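Local coordinates for tRNA (guanine-N(1)-)-methyltransferase (Aquifex aeolicus, PDB 1OY5), which probably methylates N1 of guanosine-37 in various tRNAs, taking the methyl group from S-adenosyl-L-methionine, and works as a homodimer, at residues P84-T89 with K126-E131; I41-F46 with E68-A73; N102-K107 with D151-V156; F9-F14 with M111-R116. One frame throughout, in Å; residues are numbered along the deposited sequence.

Overall arrangement
Interactions 1 and 4 belong to the same five-stranded parallel sheet. Interaction 4 pairs two buried central strands, while interaction 1 adds the short outermost strand 130-131 at a partly exposed edge, where a carboxylate stands in for a backbone acceptor. Strands 85-89 and 109-114 are neighbours, so backbone hydrogen bonds of Leu87 to Met111 and Ile113 join the two contacts. Interaction 2 is nested in the loop closed by interaction 4 and packs helix 67-81 against the end of the other outermost strand, 36-42, through buried apolar and CH-pi contacts. Interaction 3, between helices 98-105 and 143-155, is smaller, purely van der Waals and partly exposed; its centre lies about 25 Å from that of interaction 2.

Interaction 1 (P84-T89 with K126-E131); sequences PFVLIT and KIVDME
Val86 N donates to Asp129 OD2 over 2.6 Å in an almost straight bond, N-H...O 177°, using the carboxylate lone pair that faces away from the other oxygen. The same residue accepts in return: Val86 O takes both Asp129 N and Met130 N, the latter at 3.0 Å. Two donors on this one carbonyl and the carboxylate on its amide hold the loop residue Asp129 against strand 85-89. Asp129 also lays its CB over one face of the Phe85 ring, 4.0 Å from the centroid, with carboxylate and ring planes only 9° apart. Met130 CE comes to the edge of that ring instead, 3.7 Å from Phe85 CZ; the bend of the methionine at chi3 (-79°) turns the methyl there. Beyond it, Ile88 N bonds to Met130 O at 3.2 Å. Leu87 CD1 lies beside Met130 CB on one face of the sheet, and Ile88 CG2 touches Glu131 CG at 3.5 Å on the other. Further out, Leu104 and the cation-pi partner Lys107 pack on Phe85, and Tyr74 of helix 67-81 on Val86. This is parallel beta pairing at the sheet edge of a SPOUT-clan methyltransferase, leading into the loop that probably binds S-adenosyl-L-methionine.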
loop_
_atom_site.group_PDB
_atom_site.type_symbol
_atom_site.label_atom_id
_atom_site.label_comp_id
_atom_site.label_asym_id
_atom_site.label_seq_id
_atom_site.Cartn_x
_atom_site.Cartn_y
_atom_site.Cartn_z
ATOM N N PRO A 84 -6.264 -9.569 -20.854
ATOM C CA PRO A 84 -5.891 -9.605 -19.455
ATOM C C PRO A 84 -7.015 -9.804 -18.469
ATOM O O PRO A 84 -8.148 -9.348 -18.679
ATOM C CB PRO A 84 -5.331 -8.212 -19.267
ATOM C CG PRO A 84 -6.207 -7.421 -20.052
ATOM C CD PRO A 84 -6.560 -8.195 -21.285
ATOM N N PHE A 85 -6.677 -10.444 -17.358
ATOM C CA PHE A 85 -7.587 -10.527 -16.244
ATOM C C PHE A 85 -7.575 -9.110 -15.681
ATOM O O PHE A 85 -6.514 -8.614 -15.330
ATOM C CB PHE A 85 -7.041 -11.525 -15.233
ATOM C CG PHE A 85 -7.849 -11.639 -14.015
ATOM C CD1 PHE A 85 -7.508 -10.919 -12.892
ATOM C CD2 PHE A 85 -8.967 -12.448 -13.983
ATOM C CE1 PHE A 85 -8.254 -11.029 -11.745
ATOM C CE2 PHE A 85 -9.727 -12.587 -12.829
ATOM C CZ PHE A 85 -9.372 -11.897 -11.713
ATOM N N VAL A 86 -8.710 -8.434 -15.627
ATOM C CA VAL A 86 -8.679 -7.032 -15.264
ATOM C C VAL A 86 -9.002 -6.746 -13.815
ATOM O O VAL A 86 -10.082 -7.080 -13.314
ATOM C CB VAL A 86 -9.602 -6.177 -16.188
ATOM C CG1 VAL A 86 -9.537 -4.680 -15.806
ATOM C CG2 VAL A 86 -9.216 -6.374 -17.641
ATOM N N LEU A 87 -8.065 -6.055 -13.172
ATOM C CA LEU A 87 -8.179 -5.693 -11.770
ATOM C C LEU A 87 -8.149 -4.165 -11.642
ATOM O O LEU A 87 -7.412 -3.475 -12.358
ATOM C CB LEU A 87 -7.022 -6.337 -11.049
ATOM C CG LEU A 87 -6.753 -6.162 -9.577
ATOM C CD1 LEU A 87 -7.954 -6.608 -8.755
ATOM C CD2 LEU A 87 -5.543 -7.006 -9.269
ATOM N N ILE A 88 -9.008 -3.635 -10.768
ATOM C CA ILE A 88 -9.133 -2.203 -10.530
ATOM C C ILE A 88 -8.955 -1.954 -9.070
ATOM O O ILE A 88 -9.538 -2.646 -8.250
ATOM C CB ILE A 88 -10.516 -1.673 -11.032
ATOM C CG1 ILE A 88 -10.613 -0.154 -10.946
ATOM C CG2 ILE A 88 -11.661 -2.268 -10.247
ATOM C CD1 ILE A 88 -11.604 0.464 -11.971
ATOM N N THR A 89 -8.093 -0.999 -8.751
ATOM C CA THR A 89 -7.880 -0.512 -7.404
ATOM C C THR A 89 -8.376 0.913 -7.422
ATOM O O THR A 89 -7.815 1.767 -8.141
ATOM C CB THR A 89 -6.403 -0.428 -7.079
ATOM O OG1 THR A 89 -5.773 0.458 -8.019
ATOM C CG2 THR A 89 -5.682 -1.752 -7.281
ATOM N N LYS A 126 -17.441 -2.871 -17.122
ATOM C CA LYS A 126 -17.804 -3.974 -17.982
ATOM C C LYS A 126 -16.625 -4.848 -18.370
ATOM O O LYS A 126 -16.812 -5.978 -18.785
ATOM C CB LYS A 126 -18.494 -3.472 -19.249
ATOM C CG LYS A 126 -19.731 -2.635 -18.978
ATOM C CD LYS A 126 -20.863 -3.442 -18.360
ATOM C CE LYS A 126 -20.840 -3.426 -16.830
ATOM N NZ LYS A 126 -21.232 -2.107 -16.215
ATOM N N ILE A 127 -15.414 -4.333 -18.279
ATOM C CA ILE A 127 -14.258 -5.137 -18.630
ATOM C C ILE A 127 -13.407 -5.369 -17.419
ATOM O O ILE A 127 -12.274 -5.808 -17.572
ATOM C CB ILE A 127 -13.382 -4.443 -19.686
ATOM C CG1 ILE A 127 -12.771 -3.148 -19.100
ATOM C CG2 ILE A 127 -14.183 -4.220 -20.952
ATOM C CD1 ILE A 127 -11.881 -2.371 -20.003
ATOM N N VAL A 128 -13.932 -5.076 -16.226
ATOM C CA VAL A 128 -13.189 -5.263 -14.979
ATOM C C VAL A 128 -13.643 -6.590 -14.459
ATOM O O VAL A 128 -14.835 -6.844 -14.404
ATOM C CB VAL A 128 -13.598 -4.267 -13.901
ATOM C CG1 VAL A 128 -13.079 -4.717 -12.566
ATOM C CG2 VAL A 128 -13.113 -2.864 -14.225
ATOM N N ASP A 129 -12.709 -7.437 -14.066
ATOM C CA ASP A 129 -13.016 -8.764 -13.551
ATOM C C ASP A 129 -13.121 -8.771 -12.044
ATOM O O ASP A 129 -13.904 -9.504 -11.464
ATOM C CB ASP A 129 -11.842 -9.663 -13.926
ATOM C CG ASP A 129 -11.816 -10.002 -15.375
ATOM O OD1 ASP A 129 -12.778 -10.645 -15.814
ATOM O OD2 ASP A 129 -10.888 -9.656 -16.155
ATOM N N MET A 130 -12.271 -7.990 -11.400
ATOM C CA MET A 130 -12.182 -7.985 -9.954
ATOM C C MET A 130 -11.948 -6.575 -9.426
ATOM O O MET A 130 -11.261 -5.757 -10.041
ATOM C CB MET A 130 -11.041 -8.897 -9.522
ATOM C CG MET A 130 -10.988 -9.142 -8.055
ATOM S SD MET A 130 -9.507 -10.084 -7.593
ATOM C CE MET A 130 -9.990 -11.699 -8.035
ATOM N N GLU A 131 -12.520 -6.291 -8.268
ATOM C CA GLU A 131 -12.367 -4.987 -7.680
ATOM C C GLU A 131 -11.833 -5.106 -6.275
ATOM O O GLU A 131 -12.402 -5.791 -5.476
ATOM C CB GLU A 131 -13.697 -4.265 -7.660
ATOM C CG GLU A 131 -13.519 -2.813 -7.312
ATOM C CD GLU A 131 -14.713 -1.974 -7.696
ATOM O OE1 GLU A 131 -14.518 -0.735 -7.849
ATOM O OE2 GLU A 131 -15.822 -2.562 -7.837
#

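Interaction 2 (I41-F46 with E68-A73); sequences IDLREF and EPIYEA
Phe46 turns one face of its ring to the helix backbone at Ala73, whose CA sits 4.0 Å from the ring centroid and 19° off the normal, a CH-pi contact displaced toward the rim. With CG anti to its own carbonyl carbon (chi1 -74°), the ring lies along the helix, and Ala73 CB reaches Phe46 CG at 4.1 Å. Apolar contacts flank the ring: Leu43 CD2 of the 3-10 turn presses on Pro69 CB at 3.6 Å and on Ile70 CG1 at 3.7 Å, while Ile41 CG2, from the strand end, makes a looser contact with Ala73 CB. A weak polar element is the CA-H...O contact from Pro69 CA to Phe46 O, 3.4 Å. Putting an alanine at Phe46 would probably leave Ala73 without its aromatic cover and open a gap beside the helix. Away from the interface, Arg44 NE forms a salt bridge with Asp42 OD2 at 2.8 Å, tying the strand end to the turn. Tyr76 meets the Phe46 ring edge-to-face from further along helix 67-81. That helix also lays Ile70 and Ala73 on Leu11 of strand 6-12, the neighbour of strand 36-42 in the sheet, and Tyr188 of the second subunit packs on Glu72.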
loop_
_atom_site.group_PDB
_atom_site.type_symbol
_atom_site.label_atom_id
_atom_site.label_comp_id
_atom_site.label_asym_id
_atom_site.label_seq_id
_atom_site.Cartn_x
_atom_site.Cartn_y
_atom_site.Cartn_z
ATOM N N ILE A 41 1.477 1.598 -18.252
ATOM C CA ILE A 41 0.791 2.093 -19.452
ATOM C C ILE A 41 0.269 3.467 -19.083
ATOM O O ILE A 41 -0.549 3.636 -18.203
ATOM C CB ILE A 41 -0.372 1.150 -19.885
ATOM C CG1 ILE A 41 0.050 -0.318 -19.923
ATOM C CG2 ILE A 41 -0.876 1.553 -21.225
ATOM C CD1 ILE A 41 0.924 -0.698 -21.098
ATOM N N ASP A 42 0.827 4.453 -19.737
ATOM C CA ASP A 42 0.474 5.831 -19.561
ATOM C C ASP A 42 -0.893 6.177 -20.157
ATOM O O ASP A 42 -1.056 6.184 -21.402
ATOM C CB ASP A 42 1.496 6.646 -20.250
ATOM C CG ASP A 42 1.553 8.010 -19.747
ATOM O OD1 ASP A 42 2.663 8.579 -19.944
ATOM O OD2 ASP A 42 0.589 8.584 -19.164
ATOM N N LEU A 43 -1.851 6.464 -19.266
ATOM C CA LEU A 43 -3.230 6.783 -19.698
ATOM C C LEU A 43 -3.307 7.932 -20.689
ATOM O O LEU A 43 -4.115 7.918 -21.617
ATOM C CB LEU A 43 -4.144 7.137 -18.540
ATOM C CG LEU A 43 -5.064 6.017 -18.133
ATOM C CD1 LEU A 43 -5.861 6.484 -16.920
ATOM C CD2 LEU A 43 -6.004 5.611 -19.281
ATOM N N ARG A 44 -2.455 8.904 -20.457
ATOM C CA ARG A 44 -2.388 10.040 -21.298
ATOM C C ARG A 44 -2.062 9.713 -22.761
ATOM O O ARG A 44 -2.620 10.356 -23.639
ATOM C CB ARG A 44 -1.417 11.048 -20.698
ATOM C CG ARG A 44 -1.886 11.539 -19.317
ATOM C CD ARG A 44 -0.793 12.121 -18.429
ATOM N NE ARG A 44 0.341 11.190 -18.247
ATOM C CZ ARG A 44 1.569 11.609 -17.983
ATOM N NH1 ARG A 44 1.818 12.923 -17.825
ATOM N NH2 ARG A 44 2.555 10.747 -17.878
ATOM N N GLU A 45 -1.233 8.696 -23.024
ATOM C CA GLU A 45 -0.842 8.369 -24.393
ATOM C C GLU A 45 -1.966 7.700 -25.079
ATOM O O GLU A 45 -1.901 7.477 -26.278
ATOM C CB GLU A 45 0.361 7.451 -24.512
ATOM C CG GLU A 45 1.503 7.741 -23.607
ATOM C CD GLU A 45 2.496 8.703 -24.173
ATOM O OE1 GLU A 45 2.190 9.905 -24.386
ATOM O OE2 GLU A 45 3.648 8.259 -24.357
ATOM N N PHE A 46 -3.007 7.360 -24.341
ATOM C CA PHE A 46 -4.158 6.701 -24.943
ATOM C C PHE A 46 -5.387 7.525 -24.907
ATOM O O PHE A 46 -6.429 7.007 -25.203
ATOM C CB PHE A 46 -4.461 5.383 -24.254
ATOM C CG PHE A 46 -3.499 4.311 -24.586
ATOM C CD1 PHE A 46 -3.728 3.481 -25.657
ATOM C CD2 PHE A 46 -2.346 4.147 -23.835
ATOM C CE1 PHE A 46 -2.828 2.486 -26.008
ATOM C CE2 PHE A 46 -1.416 3.144 -24.164
ATOM C CZ PHE A 46 -1.679 2.310 -25.285
ATOM N N GLU A 68 -12.919 6.478 -22.338
ATOM C CA GLU A 68 -12.231 6.243 -23.611
ATOM C C GLU A 68 -10.814 5.733 -23.458
ATOM O O GLU A 68 -10.462 4.731 -24.020
ATOM C CB GLU A 68 -12.217 7.499 -24.477
ATOM C CG GLU A 68 -13.607 8.016 -24.781
ATOM C CD GLU A 68 -14.052 9.107 -23.837
ATOM O OE1 GLU A 68 -14.345 10.211 -24.305
ATOM O OE2 GLU A 68 -14.084 8.849 -22.630
ATOM N N PRO A 69 -9.991 6.469 -22.719
ATOM C CA PRO A 69 -8.559 6.166 -22.627
ATOM C C PRO A 69 -8.294 4.817 -21.995
ATOM O O PRO A 69 -7.402 4.078 -22.431
ATOM C CB PRO A 69 -8.009 7.319 -21.782
ATOM C CG PRO A 69 -9.023 8.358 -21.864
ATOM C CD PRO A 69 -10.348 7.683 -21.968
ATOM N N ILE A 70 -9.063 4.485 -20.970
ATOM C CA ILE A 70 -8.950 3.160 -20.363
ATOM C C ILE A 70 -9.386 2.057 -21.338
ATOM O O ILE A 70 -8.776 1.005 -21.395
ATOM C CB ILE A 70 -9.744 3.106 -19.063
ATOM C CG1 ILE A 70 -9.075 3.994 -18.011
ATOM C CG2 ILE A 70 -9.882 1.655 -18.559
ATOM C CD1 ILE A 70 -9.906 4.116 -16.787
ATOM N N TYR A 71 -10.445 2.286 -22.101
ATOM C CA TYR A 71 -10.910 1.269 -23.065
ATOM C C TYR A 71 -9.887 1.097 -24.199
ATOM O O TYR A 71 -9.574 -0.009 -24.631
ATOM C CB TYR A 71 -12.288 1.627 -23.621
ATOM C CG TYR A 71 -13.404 0.920 -22.909
ATOM C CD1 TYR A 71 -13.691 -0.415 -23.178
ATOM C CD2 TYR A 71 -14.171 1.572 -21.960
ATOM C CE1 TYR A 71 -14.719 -1.076 -22.526
ATOM C CE2 TYR A 71 -15.201 0.920 -21.301
ATOM C CZ TYR A 71 -15.467 -0.406 -21.600
ATOM O OH TYR A 71 -16.477 -1.043 -20.948
ATOM N N GLU A 72 -9.374 2.217 -24.665
ATOM C CA GLU A 72 -8.304 2.235 -25.650
ATOM C C GLU A 72 -7.067 1.464 -25.104
ATOM O O GLU A 72 -6.494 0.623 -25.768
ATOM C CB GLU A 72 -7.929 3.695 -25.917
ATOM C CG GLU A 72 -7.829 4.112 -27.362
ATOM C CD GLU A 72 -9.051 3.773 -28.156
ATOM O OE1 GLU A 72 -10.014 4.562 -28.117
ATOM O OE2 GLU A 72 -9.038 2.708 -28.827
ATOM N N ALA A 73 -6.657 1.755 -23.882
ATOM C CA ALA A 73 -5.514 1.068 -23.318
ATOM C C ALA A 73 -5.752 -0.457 -23.228
ATOM O O ALA A 73 -4.852 -1.265 -23.519
ATOM C CB ALA A 73 -5.200 1.627 -21.966
#

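Interaction 3 (N102-K107 with D151-V156); sequences NELSKK and DAVSRV
Val153 wedges its two methyls against the end of helix 98-105, and this is the tighter part of the contact. CG2 meets Leu104 CB at 3.8 Å, while CG1 comes to the backbone at Ser105, 3.9 Å from CA. The valine's chi1 of 168° sets CG1 anti to the backbone N and CG2 beside it, splitting the branches between these neighbouring residues. The backbones come close here, with the CA atoms of Ser105 and Val153 5.4 Å apart, consistent with the short serine side chain at this point. Three residues on, just past the helix, Val156 adds CG2 against Ser105 CB, also at 3.8 Å. Toward the partly exposed side, at Asn102, the fit slackens: Asn102 OD1 gets no nearer than 4.5 Å to Val156 CG2, a marginal touch. Across this interface the helices meet through van der Waals contact alone, over a modest 203 Å² of surface. Val101, from helix 98-105, continues the packing against Ala152, Val153 and Val156. On the sheet side, Val153 also rests on Leu6 and Phe8 of strand 6-12. Farther round helix 143-155, Asp151 OD1 accepts a hydrogen bond from Ser140 N of the second subunit and Ala152 packs on Phe137 of that same subunit.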
loop_
_atom_site.group_PDB
_atom_site.type_symbol
_atom_site.label_atom_id
_atom_site.label_comp_id
_atom_site.label_asym_id
_atom_site.label_seq_id
_atom_site.Cartn_x
_atom_site.Cartn_y
_atom_site.Cartn_z
ATOM N N ASN A 102 -2.172 -15.402 -4.166
ATOM C CA ASN A 102 -1.886 -16.714 -4.753
ATOM C C ASN A 102 -2.651 -17.002 -6.043
ATOM O O ASN A 102 -2.067 -17.455 -7.016
ATOM C CB ASN A 102 -2.148 -17.801 -3.730
ATOM C CG ASN A 102 -1.194 -17.729 -2.560
ATOM O OD1 ASN A 102 -0.066 -18.245 -2.608
ATOM N ND2 ASN A 102 -1.638 -17.062 -1.495
ATOM N N GLU A 103 -3.955 -16.740 -6.029
ATOM C CA GLU A 103 -4.817 -16.905 -7.198
ATOM C C GLU A 103 -4.234 -16.112 -8.376
ATOM O O GLU A 103 -4.198 -16.593 -9.508
ATOM C CB GLU A 103 -6.244 -16.375 -6.904
ATOM C CG GLU A 103 -7.005 -17.058 -5.761
ATOM C CD GLU A 103 -8.290 -16.312 -5.360
ATOM O OE1 GLU A 103 -8.963 -15.757 -6.263
ATOM O OE2 GLU A 103 -8.639 -16.261 -4.155
ATOM N N LEU A 104 -3.798 -14.881 -8.083
ATOM C CA LEU A 104 -3.270 -13.961 -9.076
ATOM C C LEU A 104 -1.938 -14.434 -9.630
ATOM O O LEU A 104 -1.608 -14.152 -10.785
ATOM C CB LEU A 104 -3.110 -12.544 -8.468
ATOM C CG LEU A 104 -4.363 -11.730 -8.120
ATOM C CD1 LEU A 104 -4.015 -10.451 -7.383
ATOM C CD2 LEU A 104 -5.144 -11.364 -9.333
ATOM N N SER A 105 -1.158 -15.108 -8.789
ATOM C CA SER A 105 0.147 -15.633 -9.170
ATOM C C SER A 105 -0.016 -16.736 -10.189
ATOM O O SER A 105 0.922 -17.035 -10.918
ATOM C CB SER A 105 0.891 -16.204 -7.958
ATOM O OG SER A 105 0.199 -17.303 -7.386
ATOM N N LYS A 106 -1.185 -17.365 -10.223
ATOM C CA LYS A 106 -1.418 -18.445 -11.179
ATOM C C LYS A 106 -1.874 -17.897 -12.535
ATOM O O LYS A 106 -2.095 -18.620 -13.465
ATOM C CB LYS A 106 -2.425 -19.463 -10.617
ATOM C CG LYS A 106 -1.833 -20.342 -9.519
ATOM C CD LYS A 106 -2.894 -21.206 -8.849
ATOM C CE LYS A 106 -3.652 -22.123 -9.857
ATOM N NZ LYS A 106 -2.993 -23.471 -10.190
ATOM N N LYS A 107 -1.996 -16.593 -12.643
ATOM C CA LYS A 107 -2.383 -15.990 -13.915
ATOM C C LYS A 107 -1.209 -15.698 -14.845
ATOM O O LYS A 107 -0.061 -15.908 -14.490
ATOM C CB LYS A 107 -3.215 -14.755 -13.669
ATOM C CG LYS A 107 -4.451 -15.152 -12.965
ATOM C CD LYS A 107 -5.479 -14.106 -13.025
ATOM C CE LYS A 107 -6.843 -14.709 -12.689
ATOM N NZ LYS A 107 -6.907 -14.790 -11.258
ATOM N N ASP A 151 4.053 -6.544 -5.917
ATOM C CA ASP A 151 5.020 -6.992 -4.923
ATOM C C ASP A 151 4.622 -8.332 -4.331
ATOM O O ASP A 151 5.409 -9.251 -4.300
ATOM C CB ASP A 151 5.140 -5.945 -3.812
ATOM C CG ASP A 151 6.300 -6.202 -2.881
ATOM O OD1 ASP A 151 6.141 -6.967 -1.915
ATOM O OD2 ASP A 151 7.405 -5.635 -2.982
ATOM N N ALA A 152 3.391 -8.429 -3.850
ATOM C CA ALA A 152 2.909 -9.632 -3.179
ATOM C C ALA A 152 2.959 -10.858 -4.078
ATOM O O ALA A 152 3.410 -11.931 -3.669
ATOM C CB ALA A 152 1.477 -9.419 -2.647
ATOM N N VAL A 153 2.457 -10.682 -5.285
ATOM C CA VAL A 153 2.407 -11.721 -6.286
ATOM C C VAL A 153 3.806 -12.195 -6.703
ATOM O O VAL A 153 4.083 -13.402 -6.745
ATOM C CB VAL A 153 1.629 -11.240 -7.506
ATOM C CG1 VAL A 153 1.828 -12.177 -8.644
ATOM C CG2 VAL A 153 0.138 -11.134 -7.165
ATOM N N SER A 154 4.692 -11.240 -6.947
ATOM C CA SER A 154 6.041 -11.524 -7.403
ATOM C C SER A 154 6.803 -12.332 -6.413
ATOM O O SER A 154 7.559 -13.212 -6.807
ATOM C CB SER A 154 6.817 -10.239 -7.661
ATOM O OG SER A 154 6.380 -9.585 -8.844
ATOM N N ARG A 155 6.624 -12.052 -5.126
ATOM C CA ARG A 155 7.388 -12.790 -4.106
ATOM C C ARG A 155 6.939 -14.246 -3.890
ATOM O O ARG A 155 7.734 -15.062 -3.428
ATOM C CB ARG A 155 7.484 -12.034 -2.775
ATOM C CG ARG A 155 6.176 -11.878 -2.037
ATOM C CD ARG A 155 6.349 -11.347 -0.649
ATOM N NE ARG A 155 7.145 -12.245 0.180
ATOM C CZ ARG A 155 6.690 -13.363 0.729
ATOM N NH1 ARG A 155 5.434 -13.741 0.541
ATOM N NH2 ARG A 155 7.483 -14.102 1.486
ATOM N N VAL A 156 5.701 -14.592 -4.255
ATOM C CA VAL A 156 5.246 -15.986 -4.115
ATOM C C VAL A 156 5.407 -16.724 -5.416
ATOM O O VAL A 156 4.917 -17.840 -5.557
ATOM C CB VAL A 156 3.773 -16.117 -3.679
ATOM C CG1 VAL A 156 3.555 -15.483 -2.326
ATOM C CG2 VAL A 156 2.849 -15.552 -4.715
#

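Interaction 4 (F9-F14 with M111-R116); sequences FVLTIF and MIICGR
Phe14 points the edge of its ring at the flat face of the Arg116 guanidinium, the two planes standing 88° apart. Phe14 CE2 lies over the centre of the guanidinium, 3.4 Å from Arg116 CZ. Bends at chi2 (-78°) and chi3 fold the arginine back to this position, while Ile13 CG1 covers one face of the phenylalanine ring. Glu143 holds the charged end by a salt bridge to Arg116 NH1 and also bonds to Thr12 OG1. That hydroxyl accepts from Phe14 N at 2.6 Å as well, making an ST turn. A lysine in place of Arg116 has no flat guanidinium to lay against the Phe14 edge, and is likely to leave that ring freer to turn and Glu143 less firmly paired. Before this turn the segments are neighbouring strands at the centre of the parallel sheet, linked by Ile112 N to Phe9 O, Leu11 N to Ile112 O and Cys114 N to Leu11 O. Strand 109-114 leads into Gly115, which probably binds S-adenosyl-L-methionine. On the face beneath helix 67-81, Leu11 crosses Met111 obliquely, CD1 to CE 3.5 Å, and runs alongside Ile113, CD2 to CG1 3.7 Å. On the face toward helix 143-155, Val10 CG1 rests on Cys114 SG at 3.6 Å.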
loop_
_atom_site.group_PDB
_atom_site.type_symbol
_atom_site.label_atom_id
_atom_site.label_comp_id
_atom_site.label_asym_id
_atom_site.label_seq_id
_atom_site.Cartn_x
_atom_site.Cartn_y
_atom_site.Cartn_z
ATOM N N PHE A 9 0.148 -5.188 -16.467
ATOM C CA PHE A 9 -0.103 -3.998 -17.272
ATOM C C PHE A 9 -0.739 -3.004 -16.327
ATOM O O PHE A 9 -1.811 -3.245 -15.814
ATOM C CB PHE A 9 -1.006 -4.347 -18.441
ATOM C CG PHE A 9 -0.436 -5.395 -19.315
ATOM C CD1 PHE A 9 0.512 -5.077 -20.259
ATOM C CD2 PHE A 9 -0.787 -6.716 -19.155
ATOM C CE1 PHE A 9 1.055 -6.043 -21.049
ATOM C CE2 PHE A 9 -0.216 -7.694 -19.935
ATOM C CZ PHE A 9 0.701 -7.358 -20.864
ATOM N N VAL A 10 -0.086 -1.885 -16.071
ATOM C CA VAL A 10 -0.598 -0.978 -15.044
ATOM C C VAL A 10 -1.049 0.352 -15.653
ATOM O O VAL A 10 -0.199 1.196 -16.023
ATOM C CB VAL A 10 0.476 -0.697 -13.964
ATOM C CG1 VAL A 10 -0.119 -0.042 -12.822
ATOM C CG2 VAL A 10 1.104 -1.945 -13.515
ATOM N N LEU A 11 -2.367 0.537 -15.741
ATOM C CA LEU A 11 -2.950 1.753 -16.301
ATOM C C LEU A 11 -2.894 2.836 -15.256
ATOM O O LEU A 11 -3.505 2.730 -14.239
ATOM C CB LEU A 11 -4.417 1.554 -16.696
ATOM C CG LEU A 11 -4.778 0.987 -18.062
ATOM C CD1 LEU A 11 -4.037 -0.306 -18.296
ATOM C CD2 LEU A 11 -6.282 0.771 -18.115
ATOM N N THR A 12 -2.218 3.920 -15.575
ATOM C CA THR A 12 -2.011 4.995 -14.634
ATOM C C THR A 12 -1.597 6.263 -15.343
ATOM O O THR A 12 -1.037 6.211 -16.428
ATOM C CB THR A 12 -0.899 4.607 -13.663
ATOM O OG1 THR A 12 -0.450 5.758 -12.963
ATOM C CG2 THR A 12 0.336 4.240 -14.400
ATOM N N ILE A 13 -1.849 7.387 -14.708
ATOM C CA ILE A 13 -1.421 8.681 -15.207
ATOM C C ILE A 13 -0.052 8.990 -14.626
ATOM O O ILE A 13 0.528 9.997 -14.984
ATOM C CB ILE A 13 -2.452 9.803 -14.885
ATOM C CG1 ILE A 13 -2.618 10.031 -13.389
ATOM C CG2 ILE A 13 -3.805 9.442 -15.448
ATOM C CD1 ILE A 13 -3.511 11.209 -13.074
ATOM N N PHE A 14 0.469 8.108 -13.763
ATOM C CA PHE A 14 1.805 8.257 -13.167
ATOM C C PHE A 14 2.656 6.981 -13.447
ATOM O O PHE A 14 3.053 6.218 -12.554
ATOM C CB PHE A 14 1.751 8.569 -11.675
ATOM C CG PHE A 14 0.991 9.847 -11.328
ATOM C CD1 PHE A 14 1.347 11.072 -11.875
ATOM C CD2 PHE A 14 -0.075 9.820 -10.411
ATOM C CE1 PHE A 14 0.633 12.179 -11.567
ATOM C CE2 PHE A 14 -0.777 10.951 -10.093
ATOM C CZ PHE A 14 -0.447 12.109 -10.665
ATOM N N MET A 111 -4.025 -6.838 -15.815
ATOM C CA MET A 111 -4.061 -5.430 -16.081
ATOM C C MET A 111 -4.685 -4.838 -14.844
ATOM O O MET A 111 -5.725 -5.325 -14.384
ATOM C CB MET A 111 -4.917 -5.140 -17.308
ATOM C CG MET A 111 -5.390 -3.694 -17.413
ATOM S SD MET A 111 -6.313 -3.318 -18.888
ATOM C CE MET A 111 -5.141 -3.149 -19.911
ATOM N N ILE A 112 -4.056 -3.812 -14.294
ATOM C CA ILE A 112 -4.542 -3.140 -13.107
ATOM C C ILE A 112 -4.829 -1.703 -13.468
ATOM O O ILE A 112 -3.948 -0.977 -13.873
ATOM C CB ILE A 112 -3.495 -3.172 -12.012
ATOM C CG1 ILE A 112 -3.130 -4.599 -11.652
ATOM C CG2 ILE A 112 -4.007 -2.457 -10.792
ATOM C CD1 ILE A 112 -1.916 -4.659 -10.740
ATOM N N ILE A 113 -6.080 -1.304 -13.324
ATOM C CA ILE A 113 -6.505 0.041 -13.646
ATOM C C ILE A 113 -6.387 0.838 -12.360
ATOM O O ILE A 113 -7.106 0.537 -11.423
ATOM C CB ILE A 113 -7.973 0.040 -14.119
ATOM C CG1 ILE A 113 -8.137 -0.826 -15.366
ATOM C CG2 ILE A 113 -8.422 1.447 -14.461
ATOM C CD1 ILE A 113 -9.516 -0.979 -15.834
ATOM N N CYS A 114 -5.500 1.851 -12.329
ATOM C CA CYS A 114 -5.275 2.622 -11.130
ATOM C C CYS A 114 -6.284 3.755 -11.031
ATOM O O CYS A 114 -6.300 4.622 -11.839
ATOM C CB CYS A 114 -3.841 3.154 -11.068
ATOM S SG CYS A 114 -2.557 1.894 -10.979
ATOM N N GLY A 115 -7.145 3.731 -10.029
ATOM C CA GLY A 115 -8.116 4.796 -9.853
ATOM C C GLY A 115 -7.496 6.140 -9.466
ATOM O O GLY A 115 -6.286 6.244 -9.122
ATOM N N ARG A 116 -8.316 7.185 -9.592
ATOM C CA ARG A 116 -7.939 8.547 -9.226
ATOM C C ARG A 116 -9.167 9.405 -9.051
ATOM O O ARG A 116 -10.257 9.067 -9.510
ATOM C CB ARG A 116 -7.108 9.212 -10.307
ATOM C CG ARG A 116 -5.928 8.439 -10.815
ATOM C CD ARG A 116 -4.708 8.472 -9.897
ATOM N NE ARG A 116 -4.375 9.783 -9.363
ATOM C CZ ARG A 116 -3.507 9.950 -8.382
ATOM N NH1 ARG A 116 -2.855 8.904 -7.877
ATOM N NH2 ARG A 116 -3.255 11.156 -7.908
#